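Local coordinates for aerobic respiration control sensor protein ArcB (Escherichia coli, PDB 2A0B) that relays phosphoryl groups as the histidine-containing phosphotransfer domain of a membrane sensor kinase that activates the regulator ArcA through a four-step phosphorelay, at residues L11-M16 with G74-Q79; V46-L51 with W100-K105; K38-Y43 with H64-A69; K57-E62 with Q83-P88. All coordinates share one frame; numbering follows the deposited sequence.

Interaction 1: residues L11-M16 with G74-Q79; sequences LLDIPM and GLRHLQ. With ZN (zinc ion), chain B.
Arg76 lays its side chain over the backbone of Leu12 and Asp13, with the CA of Asp13 against one face of the guanidinium. Its CG stands anti to the backbone N (chi1 -178°), and bends further out turn NE to Leu12 O at 3.2 Å; this donor sits above the carbonyl plane, not on a lone pair. A water in the guanidinium plane takes a bond from NH2 and donates to the same Leu12 O, so arginine and water grip that carbonyl, with Ile14 N adding a weak bond. The Asp13 carboxylate offers charge attraction alone, because OD1 lies 4.0 Å from Arg76 NH2 and well out of the guanidinium plane. Asp13 instead serves as N-cap of helix 14-23, its OD1 taking a weak bond from Met16 N, while its own N donates to Gly74 O at 2.8 Å. Glycine suits position 74 because its positive phi would press a CB against the preceding carbonyl. Leucines fill the apolar side: Leu12 CD2 meets Leu75 CD2 at 4.0 Å, and Leu11 CD2 rests 3.7 Å from His77 CB. That histidine turns NE2 to the zinc ion at 2.1 Å, a metal it shares with Glu103 and Glu107. The N-terminal helices are thus joined to the turn between helices 56-72 and 76-85, where Gly74 is the C-prime residue of a Schellman motif.

Interaction 2: residues V46-L51 with W100-K105; sequences VLESNL and WIEEMK. With ZN (zinc ion), chain B.
Ile101 points from helix 93-122 into the space between Leu47, Glu48 and Leu51 of helix 26-52, and its two branches meet different neighbours. CG1 stands beside the backbone N (chi1 -65°), which carries CD1 to Leu51 CD2 at 4.1 Å and, equally near, to Leu47 CD2. The branch CG2 turns to the other side and lies 3.6 Å from Glu48 OE1. A beta-branched residue suits this place because its two arms reach a leucine pair and the flank of the Glu48 carboxylate at once. Leu47 crosses Ile101 obliquely, and its CD1 also approaches Met104 CE, in one of its two conformers, at 4.2 Å, leading into the buried core. Glu48 bends at chi2 (-82°), bringing its carboxylate to the facing helix; in the conformer described, one of two, OE2 forms a long salt bridge of 3.5 Å with Lys105 NZ, a somewhat doubtful placement. Glu102 brings a second carboxylate near Glu48, so the lysine probably eases the gathering of negative charge. With an alanine in place of Ile101, a gap facing Leu47 and Leu51 is likely to open, and the Glu48 carboxylate, no longer flanked by CG2, to turn more freely. The segments run nearly antiparallel, at 156° with axes 10.5 Å apart, as neighbours do in the four-helix bundle of the HPt domain.

Interaction 3: residues K38-Y43 with H64-A69; sequences KMMPGY and HKIKGA
Apolar contacts make up most of this meeting, and Tyr43 and Ile66 lie at its middle. They slide past each other in opposite directions, Tyr43 CB resting 3.8 Å from Ile66 CG1. The isoleucine sends its two branches to different partners: CG1 stands beside the backbone N (chi1 -69°) and serves the tyrosine, while CG2 meets Met40 CE at 4.2 Å. Methionine suits this buried spot, since its bent, flexible chain can bring a methyl group to the branch. At the ring's edge, close to its plane, the small Ala69 CB approaches Tyr43 CE2.

The second kind is a CH-pi contact. In the conformer described, one of two, Lys65 CD sits over one face of the Tyr43 ring, 4.2 Å from its centroid and 22° off the normal, so the aliphatic stem lies on the ring while the ammonium goes on to a salt bridge with Glu62. The backbone oxygen Met39 O lies over the opposite face.

Helices 26-52 and 56-72 run here nearly antiparallel, at 160°, as two members of the bundle. His64, the phosphorylation site, faces away from this contact. Helix 93-122 packs against the inner side, with Met104 touching both Met40 and Ile66 and Trp108 touching Met40.

Interaction 4: residues K57-E62 with Q83-P88; sequences KGIVEE and QQIQSP
Val60 packs against Gln86 and Pro88 at the end of helix 76-85, its two methyl groups dividing the work. From CB, CG1 leaves anti to the backbone N (chi1 168°) and settles on the backbone of Gln86, 3.7 Å from Gln86 O. CG2 turns the other way to the proline ring, meeting Pro88 CD and CG at 3.9 Å. The residue's own carbonyl touches too, with Gln86 CB lying 3.5 Å from Val60 O. A compact beta-branched side chain suits this spot, for the backbones come so near that the CA atoms of Val60 and Gln86 are 4.1 Å apart. In the HPt four-helix bundle this is where helix 76-85 ends beside helix 56-72, next to the phosphorylation site: Gln86 OE1 is hydrogen-bonded to His64 ND1, which would restrain how the imidazole is turned. Trimmed to an alanine, Val60 would be likely to leave a gap beside Pro88 and the turn at Gln86 freer to shift. Deeper in, Ile59 and Ile85 cross at about a right angle, and their CG2 methyls meet at 3.6 Å. Ile85 continues to Trp100 and Met104 of helix 93-122. Past the helix end, Ser87 OG donates to Gln83 O at 2.8 Å, bonding the turn back to the helix.

How the interactions relate
From the N terminus, residues 11-16 wait until 74-79 before interaction 1 closes its loop, joining the N-terminal helices to the start of helix 76-85. Inside that loop nests interaction 3, which pairs helices 26-52 and 56-72. Further along helix 26-52, interaction 2 reaches to helix 93-122 and so crosses interactions 1 and 3. Interaction 4 is nested within its loop, linking helix 56-72 to the end of helix 76-85, and crosses interactions 1 and 3 in turn. Zinc bridges interactions 1 and 2 through His77 and Glu103, Met104 packs interaction 2 on interaction 3, and Lys67 with Gln83 ties interaction 3 to interaction 4.

Interaction 1: residues L11-M16 with G74-Q79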
loop_
_atom_site.group_PDB
_atom_site.type_symbol
_atom_site.label_atom_id
_atom_site.label_comp_id
_atom_site.label_asym_id
_atom_site.label_seq_id
_atom_site.Cartn_x
_atom_site.Cartn_y
_atom_site.Cartn_z
ATOM N N LEU A 11 8.605 3.695 5.626
ATOM C CA LEU A 11 7.700 2.871 4.887
ATOM C C LEU A 11 6.571 2.279 5.859
ATOM O O LEU A 11 5.643 1.875 5.237
ATOM C CB LEU A 11 8.407 1.681 4.221
ATOM C CG LEU A 11 9.528 2.120 3.172
ATOM C CD1 LEU A 11 10.183 0.872 2.661
ATOM C CD2 LEU A 11 8.779 2.844 2.052
ATOM N N LEU A 12 6.971 2.250 7.102
ATOM C CA LEU A 12 5.911 1.540 7.943
ATOM C C LEU A 12 5.333 2.500 8.930
ATOM O O LEU A 12 5.885 3.494 9.350
ATOM C CB LEU A 12 6.663 0.487 8.789
ATOM C CG LEU A 12 7.500 -0.530 7.984
ATOM C CD1 LEU A 12 8.211 -1.475 8.961
ATOM C CD2 LEU A 12 6.644 -1.199 6.948
ATOM N N ASP A 13 4.129 2.114 9.472
ATOM C CA ASP A 13 3.575 2.892 10.569
ATOM C C ASP A 13 4.005 2.238 11.896
ATOM O O ASP A 13 3.286 1.298 12.361
ATOM C CB ASP A 13 2.055 2.904 10.457
ATOM C CG ASP A 13 1.387 3.796 11.494
ATOM O OD1 ASP A 13 1.957 4.242 12.473
ATOM O OD2 ASP A 13 0.202 4.074 11.150
ATOM N N ILE A 14 5.153 2.562 12.404
ATOM C CA ILE A 14 5.745 1.912 13.576
ATOM C C ILE A 14 4.905 2.063 14.838
ATOM O O ILE A 14 4.665 0.990 15.441
ATOM C CB ILE A 14 7.203 2.335 13.834
ATOM C CG1 ILE A 14 7.959 2.102 12.519
ATOM C CG2 ILE A 14 7.775 1.474 14.964
ATOM C CD1 ILE A 14 8.009 0.671 12.075
ATOM N N PRO A 15 4.372 3.200 15.150
ATOM C CA PRO A 15 3.504 3.341 16.354
ATOM C C PRO A 15 2.318 2.376 16.232
ATOM O O PRO A 15 1.999 1.714 17.262
ATOM C CB PRO A 15 3.036 4.773 16.332
ATOM C CG PRO A 15 4.274 5.476 15.748
ATOM C CD PRO A 15 4.614 4.555 14.592
ATOM N N MET A 16 1.641 2.281 15.125
ATOM C CA MET A 16 0.477 1.409 14.959
ATOM C C MET A 16 0.925 -0.029 15.096
ATOM O O MET A 16 0.321 -0.895 15.781
ATOM C CB MET A 16 -0.277 1.643 13.646
ATOM C CG MET A 16 -1.363 0.606 13.340
ATOM S SD MET A 16 -0.704 -0.825 12.473
ATOM C CE MET A 16 -2.136 -1.481 11.627
ATOM N N GLY A 74 -0.190 -1.647 8.071
ATOM C CA GLY A 74 0.873 -0.727 8.477
ATOM C C GLY A 74 1.849 -0.311 7.309
ATOM O O GLY A 74 2.889 0.175 7.810
ATOM N N LEU A 75 1.329 -0.507 6.162
ATOM C CA LEU A 75 2.290 -0.052 5.010
ATOM C C LEU A 75 1.962 1.444 4.765
ATOM O O LEU A 75 1.209 1.621 3.793
ATOM C CB LEU A 75 2.082 -0.988 3.850
ATOM C CG LEU A 75 2.557 -2.474 4.088
ATOM C CD1 LEU A 75 2.029 -3.426 3.067
ATOM C CD2 LEU A 75 4.082 -2.466 4.163
ATOM N N ARG A 76 2.524 2.296 5.564
ATOM C CA ARG A 76 2.198 3.728 5.562
ATOM C C ARG A 76 2.544 4.403 4.198
ATOM O O ARG A 76 1.716 5.131 3.704
ATOM C CB ARG A 76 3.004 4.363 6.674
ATOM C CG ARG A 76 2.856 5.847 6.954
ATOM C CD ARG A 76 4.207 6.399 7.390
ATOM N NE ARG A 76 4.641 6.334 8.753
ATOM C CZ ARG A 76 4.208 6.859 9.899
ATOM N NH1 ARG A 76 3.103 7.593 10.023
ATOM N NH2 ARG A 76 4.857 6.628 11.046
ATOM N N HIS A 77 3.689 3.993 3.621
ATOM C CA HIS A 77 3.977 4.712 2.324
ATOM C C HIS A 77 3.123 4.251 1.213
ATOM O O HIS A 77 2.666 5.043 0.315
ATOM C CB HIS A 77 5.470 4.425 2.045
ATOM C CG HIS A 77 5.889 4.949 0.670
ATOM N ND1 HIS A 77 5.805 6.303 0.422
ATOM C CD2 HIS A 77 6.277 4.289 -0.407
ATOM C CE1 HIS A 77 6.208 6.481 -0.854
ATOM N NE2 HIS A 77 6.453 5.305 -1.336
ATOM N N LEU A 78 2.713 2.986 1.101
ATOM C CA LEU A 78 1.813 2.471 0.129
ATOM C C LEU A 78 0.408 3.095 0.358
ATOM O O LEU A 78 -0.311 3.385 -0.564
ATOM C CB LEU A 78 1.659 0.956 0.017
ATOM C CG LEU A 78 2.967 0.183 -0.297
ATOM C CD1 LEU A 78 2.715 -1.298 -0.474
ATOM C CD2 LEU A 78 3.485 0.707 -1.673
ATOM N N GLN A 79 0.099 3.269 1.658
ATOM C CA GLN A 79 -1.198 3.933 1.942
ATOM C C GLN A 79 -1.257 5.387 1.434
ATOM O O GLN A 79 -2.257 5.743 0.809
ATOM C CB GLN A 79 -1.383 3.920 3.478
ATOM C CG GLN A 79 -2.791 4.407 3.869
ATOM C CD GLN A 79 -2.881 4.578 5.370
ATOM O OE1 GLN A 79 -4.004 4.500 5.892
ATOM N NE2 GLN A 79 -1.830 4.800 6.094
HETATM ZN ZN ZN B . 7.365 4.857 -3.153
HETATM O O HOH W 1 4.665 1.083 2.731
HETATM O O HOH W 2 6.844 5.056 11.558
#

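Interaction 2: residues V46-L51 with W100-K105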
loop_
_atom_site.group_PDB
_atom_site.type_symbol
_atom_site.label_atom_id
_atom_site.label_comp_id
_atom_site.label_asym_id
_atom_site.label_seq_id
_atom_site.Cartn_x
_atom_site.Cartn_y
_atom_site.Cartn_z
ATOM N N VAL A 46 -5.253 -4.094 -12.178
ATOM C CA VAL A 46 -6.469 -3.331 -12.407
ATOM C C VAL A 46 -6.142 -1.841 -12.490
ATOM O O VAL A 46 -6.715 -1.166 -13.353
ATOM C CB VAL A 46 -7.529 -3.567 -11.303
ATOM C CG1 VAL A 46 -8.689 -2.591 -11.383
ATOM C CG2 VAL A 46 -8.020 -5.015 -11.454
ATOM N N LEU A 47 -5.259 -1.305 -11.653
ATOM C CA LEU A 47 -4.829 0.071 -11.740
ATOM C C LEU A 47 -4.284 0.352 -13.170
ATOM O O LEU A 47 -4.717 1.358 -13.732
ATOM C CB LEU A 47 -3.678 0.488 -10.818
ATOM C CG LEU A 47 -4.024 0.956 -9.420
ATOM C CD1 LEU A 47 -2.752 1.133 -8.604
ATOM C CD2 LEU A 47 -4.847 2.254 -9.476
ATOM N N GLU A 48 -3.409 -0.518 -13.600
ATOM C CA GLU A 48 -2.786 -0.302 -14.927
ATOM C C GLU A 48 -3.789 -0.361 -16.045
ATOM O O GLU A 48 -3.700 0.458 -16.984
ATOM C CB GLU A 48 -1.727 -1.373 -15.201
ATOM C CG GLU A 48 -0.590 -1.433 -14.221
ATOM C CD GLU A 48 0.498 -0.418 -14.471
ATOM O OE1 GLU A 48 0.237 0.639 -15.073
ATOM O OE2 GLU A 48 1.633 -0.732 -14.066
ATOM N N SER A 49 -4.728 -1.307 -16.010
ATOM C CA SER A 49 -5.672 -1.406 -17.129
ATOM C C SER A 49 -6.577 -0.185 -17.131
ATOM O O SER A 49 -6.830 0.431 -18.185
ATOM C CB SER A 49 -6.343 -2.762 -17.172
ATOM O OG SER A 49 -7.292 -2.895 -16.146
ATOM N N ASN A 50 -6.937 0.330 -15.947
ATOM C CA ASN A 50 -7.741 1.546 -15.879
ATOM C C ASN A 50 -6.954 2.771 -16.367
ATOM O O ASN A 50 -7.488 3.681 -17.020
ATOM C CB ASN A 50 -8.246 1.741 -14.433
ATOM C CG ASN A 50 -9.487 0.896 -14.170
ATOM O OD1 ASN A 50 -9.578 0.122 -13.211
ATOM N ND2 ASN A 50 -10.518 1.089 -14.991
ATOM N N LEU A 51 -5.656 2.788 -16.087
ATOM C CA LEU A 51 -4.806 3.904 -16.521
ATOM C C LEU A 51 -4.816 3.887 -18.065
ATOM O O LEU A 51 -5.075 4.948 -18.646
ATOM C CB LEU A 51 -3.399 3.784 -15.978
ATOM C CG LEU A 51 -2.429 4.914 -16.347
ATOM C CD1 LEU A 51 -2.950 6.275 -15.873
ATOM C CD2 LEU A 51 -1.034 4.614 -15.853
ATOM N N TRP A 100 2.647 7.708 -10.070
ATOM C CA TRP A 100 2.404 7.022 -8.750
ATOM C C TRP A 100 2.001 5.614 -8.974
ATOM O O TRP A 100 2.433 4.782 -8.100
ATOM C CB TRP A 100 1.242 7.809 -8.118
ATOM C CG TRP A 100 1.578 9.192 -7.682
ATOM C CD1 TRP A 100 2.758 9.734 -7.324
ATOM C CD2 TRP A 100 0.629 10.281 -7.621
ATOM N NE1 TRP A 100 2.630 11.056 -6.980
ATOM C CE2 TRP A 100 1.311 11.406 -7.180
ATOM C CE3 TRP A 100 -0.753 10.319 -7.861
ATOM C CZ2 TRP A 100 0.697 12.649 -6.963
ATOM C CZ3 TRP A 100 -1.352 11.578 -7.686
ATOM C CH2 TRP A 100 -0.648 12.681 -7.245
ATOM N N ILE A 101 1.294 5.212 -9.981
ATOM C CA ILE A 101 0.936 3.846 -10.300
ATOM C C ILE A 101 2.206 3.053 -10.516
ATOM O O ILE A 101 2.451 1.967 -10.048
ATOM C CB ILE A 101 -0.090 3.724 -11.403
ATOM C CG1 ILE A 101 -1.433 4.354 -10.888
ATOM C CG2 ILE A 101 -0.165 2.310 -11.936
ATOM C CD1 ILE A 101 -2.459 4.419 -12.029
ATOM N N GLU A 102 3.104 3.566 -11.456
ATOM C CA GLU A 102 4.350 2.838 -11.668
ATOM C C GLU A 102 5.203 2.724 -10.432
ATOM O O GLU A 102 5.849 1.675 -10.237
ATOM C CB GLU A 102 5.135 3.689 -12.732
ATOM C CG GLU A 102 6.428 2.975 -13.102
ATOM C CD GLU A 102 6.329 1.643 -13.787
ATOM O OE1 GLU A 102 5.332 1.219 -14.421
ATOM O OE2 GLU A 102 7.355 0.933 -13.659
ATOM N N GLU A 103 5.333 3.705 -9.578
ATOM C CA GLU A 103 6.050 3.713 -8.338
ATOM C C GLU A 103 5.500 2.559 -7.426
ATOM O O GLU A 103 6.270 1.752 -6.941
ATOM C CB GLU A 103 5.885 5.020 -7.627
ATOM C CG GLU A 103 6.690 5.067 -6.363
ATOM C CD GLU A 103 6.480 6.332 -5.613
ATOM O OE1 GLU A 103 6.046 7.418 -6.167
ATOM O OE2 GLU A 103 6.752 6.407 -4.391
ATOM N N MET A 104 4.171 2.578 -7.366
ATOM C CA MET A 104 3.543 1.447 -6.592
ATOM C C MET A 104 3.891 0.102 -7.149
ATOM O O MET A 104 4.258 -0.832 -6.400
ATOM C CB MET A 104 1.998 1.582 -6.683
ATOM C CG MET A 104 1.356 0.366 -5.982
ATOM S SD MET A 104 0.693 0.874 -4.364
ATOM C CE MET A 104 -0.611 1.926 -5.028
ATOM N N LYS A 105 3.805 -0.121 -8.465
ATOM C CA LYS A 105 4.050 -1.371 -9.131
ATOM C C LYS A 105 5.474 -1.837 -8.823
ATOM O O LYS A 105 5.753 -3.023 -8.567
ATOM C CB LYS A 105 3.831 -1.197 -10.635
ATOM C CG LYS A 105 4.257 -2.430 -11.448
ATOM C CD LYS A 105 4.001 -2.131 -12.928
ATOM C CE LYS A 105 3.786 -3.420 -13.710
ATOM N NZ LYS A 105 3.866 -3.172 -15.190
HETATM ZN ZN ZN B . 7.365 4.857 -3.153
#

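Interaction 3: residues K38-Y43 with H64-A69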
loop_
_atom_site.group_PDB
_atom_site.type_symbol
_atom_site.label_atom_id
_atom_site.label_comp_id
_atom_site.label_asym_id
_atom_site.label_seq_id
_atom_site.Cartn_x
_atom_site.Cartn_y
_atom_site.Cartn_z
ATOM N N LYS A 38 -1.033 -11.771 -1.768
ATOM C CA LYS A 38 -1.710 -12.476 -2.824
ATOM C C LYS A 38 -2.660 -11.591 -3.635
ATOM O O LYS A 38 -2.956 -11.967 -4.754
ATOM C CB LYS A 38 -2.435 -13.720 -2.298
ATOM C CG LYS A 38 -3.888 -13.691 -1.963
ATOM C CD LYS A 38 -4.419 -15.125 -1.782
ATOM C CE LYS A 38 -4.820 -15.370 -0.337
ATOM N NZ LYS A 38 -5.280 -16.794 -0.202
ATOM N N MET A 39 -3.141 -10.486 -3.006
ATOM C CA MET A 39 -4.112 -9.690 -3.737
ATOM C C MET A 39 -3.465 -8.541 -4.553
ATOM O O MET A 39 -4.055 -8.134 -5.549
ATOM C CB MET A 39 -5.092 -9.000 -2.779
ATOM C CG MET A 39 -5.827 -10.028 -1.880
ATOM S SD MET A 39 -6.758 -11.270 -2.757
ATOM C CE MET A 39 -7.947 -10.326 -3.639
ATOM N N MET A 40 -2.296 -8.150 -4.077
ATOM C CA MET A 40 -1.678 -6.955 -4.713
ATOM C C MET A 40 -1.371 -7.115 -6.180
ATOM O O MET A 40 -1.614 -6.126 -6.935
ATOM C CB MET A 40 -0.476 -6.489 -3.921
ATOM C CG MET A 40 -0.655 -5.421 -2.875
ATOM S SD MET A 40 -1.452 -3.905 -3.500
ATOM C CE MET A 40 -0.038 -2.798 -3.772
ATOM N N PRO A 41 -0.917 -8.246 -6.671
ATOM C CA PRO A 41 -0.686 -8.372 -8.106
ATOM C C PRO A 41 -1.900 -8.008 -8.921
ATOM O O PRO A 41 -1.877 -7.247 -9.940
ATOM C CB PRO A 41 -0.256 -9.823 -8.351
ATOM C CG PRO A 41 0.293 -10.228 -7.036
ATOM C CD PRO A 41 -0.514 -9.487 -5.972
ATOM N N GLY A 42 -3.100 -8.486 -8.552
ATOM C CA GLY A 42 -4.317 -8.190 -9.215
ATOM C C GLY A 42 -4.759 -6.754 -9.043
ATOM O O GLY A 42 -5.307 -6.163 -9.993
ATOM N N TYR A 43 -4.559 -6.118 -7.891
ATOM C CA TYR A 43 -4.927 -4.745 -7.644
ATOM C C TYR A 43 -4.043 -3.829 -8.579
ATOM O O TYR A 43 -4.629 -2.909 -9.121
ATOM C CB TYR A 43 -4.777 -4.296 -6.191
ATOM C CG TYR A 43 -5.730 -5.014 -5.176
ATOM C CD1 TYR A 43 -6.753 -5.772 -5.633
ATOM C CD2 TYR A 43 -5.383 -4.798 -3.851
ATOM C CE1 TYR A 43 -7.611 -6.396 -4.663
ATOM C CE2 TYR A 43 -6.225 -5.403 -2.843
ATOM C CZ TYR A 43 -7.239 -6.149 -3.376
ATOM O OH TYR A 43 -8.142 -6.773 -2.430
ATOM N N HIS A 64 -8.418 3.691 -3.791
ATOM C CA HIS A 64 -9.061 3.644 -2.451
ATOM C C HIS A 64 -8.989 2.224 -1.884
ATOM O O HIS A 64 -8.740 2.153 -0.648
ATOM C CB HIS A 64 -10.527 4.005 -2.728
ATOM C CG HIS A 64 -11.342 4.063 -1.440
ATOM N ND1 HIS A 64 -11.154 4.986 -0.464
ATOM C CD2 HIS A 64 -12.323 3.195 -1.042
ATOM C CE1 HIS A 64 -12.037 4.742 0.549
ATOM N NE2 HIS A 64 -12.712 3.692 0.173
ATOM N N LYS A 65 -9.188 1.234 -2.700
ATOM C CA LYS A 65 -9.103 -0.160 -2.198
ATOM C C LYS A 65 -7.707 -0.467 -1.677
ATOM O O LYS A 65 -7.496 -0.977 -0.564
ATOM C CB LYS A 65 -9.531 -1.096 -3.292
ATOM C CG LYS A 65 -9.883 -2.540 -2.945
ATOM C CD LYS A 65 -10.087 -3.358 -4.219
ATOM C CE LYS A 65 -11.243 -2.805 -5.034
ATOM N NZ LYS A 65 -11.421 -3.508 -6.335
ATOM N N ILE A 66 -6.676 -0.058 -2.483
ATOM C CA ILE A 66 -5.322 -0.312 -1.973
ATOM C C ILE A 66 -4.999 0.472 -0.781
ATOM O O ILE A 66 -4.242 0.022 0.127
ATOM C CB ILE A 66 -4.337 0.020 -3.184
ATOM C CG1 ILE A 66 -4.508 -1.018 -4.261
ATOM C CG2 ILE A 66 -2.916 0.032 -2.664
ATOM C CD1 ILE A 66 -3.939 -0.546 -5.629
ATOM N N LYS A 67 -5.384 1.752 -0.585
ATOM C CA LYS A 67 -5.156 2.610 0.512
ATOM C C LYS A 67 -5.649 1.844 1.829
ATOM O O LYS A 67 -4.899 1.845 2.765
ATOM C CB LYS A 67 -5.907 3.937 0.377
ATOM C CG LYS A 67 -5.704 4.828 1.575
ATOM C CD LYS A 67 -6.621 6.035 1.610
ATOM C CE LYS A 67 -6.439 6.849 2.895
ATOM N NZ LYS A 67 -7.553 7.871 2.902
ATOM N N GLY A 68 -6.872 1.386 1.637
ATOM C CA GLY A 68 -7.415 0.688 2.868
ATOM C C GLY A 68 -6.636 -0.580 3.191
ATOM O O GLY A 68 -6.350 -0.845 4.399
ATOM N N ALA A 69 -6.388 -1.390 2.196
ATOM C CA ALA A 69 -5.662 -2.666 2.312
ATOM C C ALA A 69 -4.322 -2.446 2.930
ATOM O O ALA A 69 -3.870 -3.022 3.920
ATOM C CB ALA A 69 -5.594 -3.440 1.019
#

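Interaction 4: residues K57-E62 with Q83-P88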
loop_
_atom_site.group_PDB
_atom_site.type_symbol
_atom_site.label_atom_id
_atom_site.label_comp_id
_atom_site.label_asym_id
_atom_site.label_seq_id
_atom_site.Cartn_x
_atom_site.Cartn_y
_atom_site.Cartn_z
ATOM N N LYS A 57 -12.720 7.020 -12.835
ATOM C CA LYS A 57 -13.457 6.421 -11.713
ATOM C C LYS A 57 -12.816 5.086 -11.320
ATOM O O LYS A 57 -12.763 4.782 -10.125
ATOM C CB LYS A 57 -14.935 6.263 -12.063
ATOM C CG LYS A 57 -15.710 5.255 -11.232
ATOM C CD LYS A 57 -17.222 5.492 -11.296
ATOM C CE LYS A 57 -17.950 4.212 -10.890
ATOM N NZ LYS A 57 -18.468 4.267 -9.493
ATOM N N GLY A 58 -12.401 4.307 -12.291
ATOM C CA GLY A 58 -11.768 2.998 -12.084
ATOM C C GLY A 58 -10.459 3.159 -11.340
ATOM O O GLY A 58 -10.106 2.445 -10.399
ATOM N N ILE A 59 -9.622 4.153 -11.747
ATOM C CA ILE A 59 -8.388 4.418 -11.061
ATOM C C ILE A 59 -8.599 4.880 -9.632
ATOM O O ILE A 59 -7.921 4.381 -8.724
ATOM C CB ILE A 59 -7.551 5.542 -11.776
ATOM C CG1 ILE A 59 -7.186 5.071 -13.189
ATOM C CG2 ILE A 59 -6.355 5.961 -10.939
ATOM C CD1 ILE A 59 -6.630 6.292 -13.976
ATOM N N VAL A 60 -9.533 5.776 -9.365
ATOM C CA VAL A 60 -9.761 6.292 -8.027
ATOM C C VAL A 60 -10.328 5.135 -7.158
ATOM O O VAL A 60 -9.928 5.109 -6.001
ATOM C CB VAL A 60 -10.765 7.467 -8.119
ATOM C CG1 VAL A 60 -11.291 7.882 -6.748
ATOM C CG2 VAL A 60 -10.054 8.658 -8.792
ATOM N N GLU A 61 -11.194 4.333 -7.710
ATOM C CA GLU A 61 -11.791 3.241 -6.899
ATOM C C GLU A 61 -10.755 2.213 -6.464
ATOM O O GLU A 61 -10.670 1.817 -5.298
ATOM C CB GLU A 61 -12.914 2.565 -7.694
ATOM C CG GLU A 61 -14.280 3.081 -7.271
ATOM C CD GLU A 61 -15.338 2.997 -8.351
ATOM O OE1 GLU A 61 -15.172 2.185 -9.289
ATOM O OE2 GLU A 61 -16.340 3.754 -8.277
ATOM N N GLU A 62 -9.827 1.882 -7.378
ATOM C CA GLU A 62 -8.781 0.904 -7.052
ATOM C C GLU A 62 -7.785 1.527 -6.131
ATOM O O GLU A 62 -7.204 0.899 -5.188
ATOM C CB GLU A 62 -8.175 0.322 -8.344
ATOM C CG GLU A 62 -7.491 -1.014 -8.113
ATOM C CD GLU A 62 -8.471 -2.147 -7.809
ATOM O OE1 GLU A 62 -9.698 -1.962 -7.868
ATOM O OE2 GLU A 62 -7.969 -3.243 -7.505
ATOM N N GLN A 83 -3.621 7.076 -1.304
ATOM C CA GLN A 83 -4.349 8.323 -1.008
ATOM C C GLN A 83 -4.173 9.315 -2.173
ATOM O O GLN A 83 -5.168 9.865 -2.657
ATOM C CB GLN A 83 -3.871 8.906 0.304
ATOM C CG GLN A 83 -4.372 10.321 0.552
ATOM C CD GLN A 83 -5.859 10.358 0.796
ATOM O OE1 GLN A 83 -6.503 9.336 1.009
ATOM N NE2 GLN A 83 -6.463 11.556 0.751
ATOM N N GLN A 84 -2.903 9.433 -2.636
ATOM C CA GLN A 84 -2.724 10.364 -3.790
ATOM C C GLN A 84 -3.452 9.887 -5.005
ATOM O O GLN A 84 -4.149 10.688 -5.683
ATOM C CB GLN A 84 -1.206 10.458 -4.097
ATOM C CG GLN A 84 -0.437 11.174 -3.021
ATOM C CD GLN A 84 1.065 10.928 -3.040
ATOM O OE1 GLN A 84 1.749 11.307 -2.100
ATOM N NE2 GLN A 84 1.636 10.217 -3.990
ATOM N N ILE A 85 -3.440 8.615 -5.403
ATOM C CA ILE A 85 -4.115 8.039 -6.520
ATOM C C ILE A 85 -5.630 8.255 -6.482
ATOM O O ILE A 85 -6.296 8.519 -7.462
ATOM C CB ILE A 85 -3.788 6.532 -6.705
ATOM C CG1 ILE A 85 -2.272 6.460 -7.088
ATOM C CG2 ILE A 85 -4.597 5.868 -7.761
ATOM C CD1 ILE A 85 -1.636 5.087 -6.977
ATOM N N GLN A 86 -6.190 8.180 -5.228
ATOM C CA GLN A 86 -7.643 8.410 -5.196
ATOM C C GLN A 86 -7.966 9.853 -5.008
ATOM O O GLN A 86 -9.170 10.152 -4.722
ATOM C CB GLN A 86 -8.255 7.528 -4.038
ATOM C CG GLN A 86 -7.913 8.011 -2.684
ATOM C CD GLN A 86 -8.853 7.662 -1.512
ATOM O OE1 GLN A 86 -9.375 6.572 -1.489
ATOM N NE2 GLN A 86 -9.013 8.563 -0.577
ATOM N N SER A 87 -7.097 10.848 -5.260
ATOM C CA SER A 87 -7.388 12.249 -4.997
ATOM C C SER A 87 -7.304 13.118 -6.278
ATOM O O SER A 87 -6.347 13.902 -6.324
ATOM C CB SER A 87 -6.476 12.802 -3.932
ATOM O OG SER A 87 -6.662 12.204 -2.676
ATOM N N PRO A 88 -8.260 13.025 -7.149
ATOM C CA PRO A 88 -8.245 13.771 -8.429
ATOM C C PRO A 88 -8.445 15.245 -8.186
ATOM O O PRO A 88 -8.226 16.027 -9.139
ATOM C CB PRO A 88 -9.287 13.148 -9.313
ATOM C CG PRO A 88 -10.250 12.505 -8.349
ATOM C CD PRO A 88 -9.425 12.098 -7.169
#